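Local coordinates for organic hydroperoxide resistance protein (Deinococcus radiodurans, PDB 1USP), which probably protects the bacterium against organic hydroperoxides by reducing them with a reactive cysteine pair, as in other members of the OsmC/Ohr family, at residues 80-85 against 95-100. Sequence-based numbering, arbitrary orientation.
Sequences TARVGL and DVELEG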
ATOM      1  N   THR B  80       2.436   2.098  14.095  1.00 20.60           N
ATOM      2  CA  THR B  80       3.175   0.928  13.624  1.00 22.06           C
ATOM      3  C   THR B  80       2.141   0.007  13.030  1.00 21.05           C
ATOM      4  O   THR B  80       1.176  -0.324  13.689  1.00 23.46           O
ATOM      5  CB  THR B  80       3.915   0.261  14.778  1.00 22.93           C
ATOM      6  OG1 THR B  80       4.887   1.179  15.308  1.00 24.37           O
ATOM      7  CG2 THR B  80       4.732  -0.955  14.309  1.00 23.90           C
ATOM      8  N   ALA B  81       2.317  -0.342  11.764  1.00 19.69           N
ATOM      9  CA  ALA B  81       1.452  -1.286  11.100  1.00 20.30           C
ATOM     10  C   ALA B  81       2.181  -2.607  10.980  1.00 19.92           C
ATOM     11  O   ALA B  81       3.307  -2.647  10.521  1.00 21.35           O
ATOM     12  CB  ALA B  81       1.071  -0.768   9.715  1.00 21.35           C
ATOM     13  N   ARG B  82       1.533  -3.677  11.405  1.00 22.16           N
ATOM     14  CA  ARG B  82       2.016  -5.037  11.194  1.00 23.28           C
ATOM     15  C   ARG B  82       1.031  -5.718  10.273  1.00 22.53           C
ATOM     16  O   ARG B  82      -0.174  -5.767  10.558  1.00 23.07           O
ATOM     17  CB  ARG B  82       2.123  -5.786  12.516  1.00 26.86           C
ATOM     18  CG  ARG B  82       3.277  -5.316  13.379  1.00 30.88           C
ATOM     19  CD  ARG B  82       3.341  -5.956  14.775  1.00 35.34           C
ATOM     20  NE  ARG B  82       3.465  -7.418  14.751  1.00 39.86           N
ATOM     21  CZ  ARG B  82       4.564  -8.103  14.416  1.00 42.84           C
ATOM     22  NH1 ARG B  82       5.679  -7.477  14.041  1.00 44.00           N
ATOM     23  NH2 ARG B  82       4.543  -9.435  14.442  1.00 43.42           N
ATOM     24  N   VAL B  83       1.554  -6.224   9.160  1.00 21.93           N
ATOM     25  CA  VAL B  83       0.769  -6.819   8.092  1.00 21.72           C
ATOM     26  C   VAL B  83       1.212  -8.265   7.848  1.00 23.53           C
ATOM     27  O   VAL B  83       2.335  -8.501   7.402  1.00 24.74           O
ATOM     28  CB  VAL B  83       0.936  -6.035   6.774  1.00 21.34           C
ATOM     29  CG1 VAL B  83       0.169  -6.724   5.636  1.00 20.82           C
ATOM     30  CG2 VAL B  83       0.471  -4.584   6.933  1.00 21.89           C
ATOM     31  N   GLY B  84       0.338  -9.222   8.137  1.00 24.51           N
ATOM     32  CA  GLY B  84       0.613 -10.633   7.894  1.00 26.51           C
ATOM     33  C   GLY B  84      -0.011 -11.128   6.594  1.00 27.18           C
ATOM     34  O   GLY B  84      -1.136 -10.774   6.281  1.00 27.93           O
ATOM     35  N   LEU B  85       0.742 -11.914   5.834  1.00 28.52           N
ATOM     36  CA  LEU B  85       0.252 -12.621   4.653  1.00 30.21           C
ATOM     37  C   LEU B  85      -0.139 -14.022   5.089  1.00 32.77           C
ATOM     38  O   LEU B  85       0.675 -14.728   5.676  1.00 31.75           O
ATOM     39  CB  LEU B  85       1.356 -12.737   3.599  1.00 30.82           C
ATOM     40  CG  LEU B  85       1.015 -13.451   2.285  1.00 31.44           C
ATOM     41  CD1 LEU B  85      -0.072 -12.696   1.513  1.00 32.57           C
ATOM     42  CD2 LEU B  85       2.265 -13.615   1.440  1.00 31.89           C
ATOM     43  N   ASP B  95      -3.692  -9.581   6.876  1.00 27.46           N
ATOM     44  CA  ASP B  95      -4.150  -9.392   8.238  1.00 29.88           C
ATOM     45  C   ASP B  95      -3.419  -8.151   8.749  1.00 27.09           C
ATOM     46  O   ASP B  95      -2.235  -8.005   8.501  1.00 27.08           O
ATOM     47  CB  ASP B  95      -3.740 -10.637   9.022  1.00 32.93           C
ATOM     48  CG  ASP B  95      -4.155 -10.594  10.449  1.00 37.74           C
ATOM     49  OD1 ASP B  95      -5.367 -10.444  10.704  1.00 40.50           O
ATOM     50  OD2 ASP B  95      -3.335 -10.699  11.384  1.00 40.63           O
ATOM     51  N   VAL B  96      -4.102  -7.251   9.442  1.00 25.14           N
ATOM     52  CA  VAL B  96      -3.481  -5.993   9.844  1.00 24.33           C
ATOM     53  C   VAL B  96      -3.692  -5.678  11.311  1.00 24.44           C
ATOM     54  O   VAL B  96      -4.790  -5.853  11.826  1.00 25.30           O
ATOM     55  CB  VAL B  96      -4.027  -4.807   9.006  1.00 24.49           C
ATOM     56  CG1 VAL B  96      -3.442  -3.490   9.478  1.00 24.45           C
ATOM     57  CG2 VAL B  96      -3.760  -5.041   7.515  1.00 23.42           C
ATOM     58  N   GLU B  97      -2.623  -5.212  11.958  1.00 25.61           N
ATOM     59  CA  GLU B  97      -2.649  -4.604  13.280  1.00 26.86           C
ATOM     60  C   GLU B  97      -1.980  -3.227  13.202  1.00 25.85           C
ATOM     61  O   GLU B  97      -0.852  -3.105  12.724  1.00 26.45           O
ATOM     62  CB  GLU B  97      -1.880  -5.467  14.296  1.00 29.72           C
ATOM     63  CG  GLU B  97      -1.817  -4.872  15.699  1.00 33.81           C
ATOM     64  CD  GLU B  97      -0.783  -5.563  16.587  1.00 37.64           C
ATOM     65  OE1 GLU B  97       0.354  -5.046  16.721  1.00 37.73           O
ATOM     66  OE2 GLU B  97      -1.121  -6.626  17.152  1.00 38.77           O
ATOM     67  N   LEU B  98      -2.680  -2.203  13.675  1.00 23.52           N
ATOM     68  CA  LEU B  98      -2.159  -0.852  13.776  1.00 23.46           C
ATOM     69  C   LEU B  98      -2.045  -0.461  15.245  1.00 24.08           C
ATOM     70  O   LEU B  98      -3.024  -0.551  15.962  1.00 25.55           O
ATOM     71  CB  LEU B  98      -3.119   0.128  13.106  1.00 23.15           C
ATOM     72  CG  LEU B  98      -3.431  -0.114  11.633  1.00 23.57           C
ATOM     73  CD1 LEU B  98      -4.559   0.807  11.167  1.00 24.27           C
ATOM     74  CD2 LEU B  98      -2.189   0.116  10.821  1.00 25.35           C
ATOM     75  N   GLU B  99      -0.868  -0.003  15.663  1.00 23.48           N
ATOM     76  CA  GLU B  99      -0.599   0.369  17.051  1.00 25.52           C
ATOM     77  C   GLU B  99      -0.030   1.777  17.137  1.00 23.89           C
ATOM     78  O   GLU B  99       1.044   2.046  16.615  1.00 23.51           O
ATOM     79  CB  GLU B  99       0.378  -0.626  17.677  1.00 27.17           C
ATOM     80  CG  GLU B  99       0.651  -0.365  19.156  1.00 32.55           C
ATOM     81  CD  GLU B  99       1.294  -1.560  19.847  1.00 36.84           C
ATOM     82  OE1 GLU B  99       0.776  -2.686  19.708  1.00 38.72           O
ATOM     83  OE2 GLU B  99       2.319  -1.382  20.521  1.00 38.81           O
ATOM     84  N   GLY B 100      -0.756   2.674  17.791  1.00 24.00           N
ATOM     85  CA  GLY B 100      -0.334   4.047  17.949  1.00 23.82           C
ATOM     86  C   GLY B 100       0.216   4.380  19.321  1.00 24.25           C
ATOM     87  O   GLY B 100      -0.285   3.913  20.347  1.00 24.91           O
TER
HETATM   88  O   HOH W   1       3.538   3.109  17.184  1.00 25.23           O
HETATM   89  O   HOH W   2      -0.798  -8.500  11.576  1.00 32.31           O
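The antiparallel β-hairpin formed by strands 78-86 and 93-101 brings Thr80, Arg82 and Gly84 opposite Glu99, Glu97 and Asp95 as hydrogen-bonded pairs, while Ala81–Leu98 and Val83–Val96 form the non-hydrogen-bonded pairs between them. Six backbone bonds zip the strands together. The central pair is the straightest: Arg82 N meets Glu97 O at 2.8 Å with an N-H...O angle of 173°, and Glu97 N returns to Arg82 O. At the non-hydrogen-bonded positions, CA-H groups close on the same carbonyls, as where Val83 CA lies 3.3 Å from Asp95 O.

Alternation along the strands gives the ladder two unlike faces. On the apolar one, Leu98 swings its CD2 branch back toward the other strand and onto Ala81 CB, 3.6 Å away; the valines meet more loosely, Val83 CG2 lying 4.3 Å from Val96 CG2. On the polar face, Arg82 and Glu97 run side by side in the same direction, and Arg82 CD lies 3.7 Å from Glu97 OE1. A bend at chi3 (59°) turns the guanidinium off the line of its chain, its plane 49° from that of the carboxylate. Arg82 NE stays 4.4 Å from Glu97 OE1, too far for a salt bridge, and NH1 is instead bound by Glu8 of the partner subunit. Thr80 OG1 and Glu99 O share a water, and the hydroxyl also bonds Thr10 of that subunit.

Leu98 packs on Tyr54 and Phe58 and Val83 on Ala51, so the apolar face rests on helix 46-69. Strand 133-137 continues the sheet in parallel beside 93-101, whereas along 80-85 a strand of the partner subunit adds an antiparallel ladder, carrying the sheet across the dimer interface.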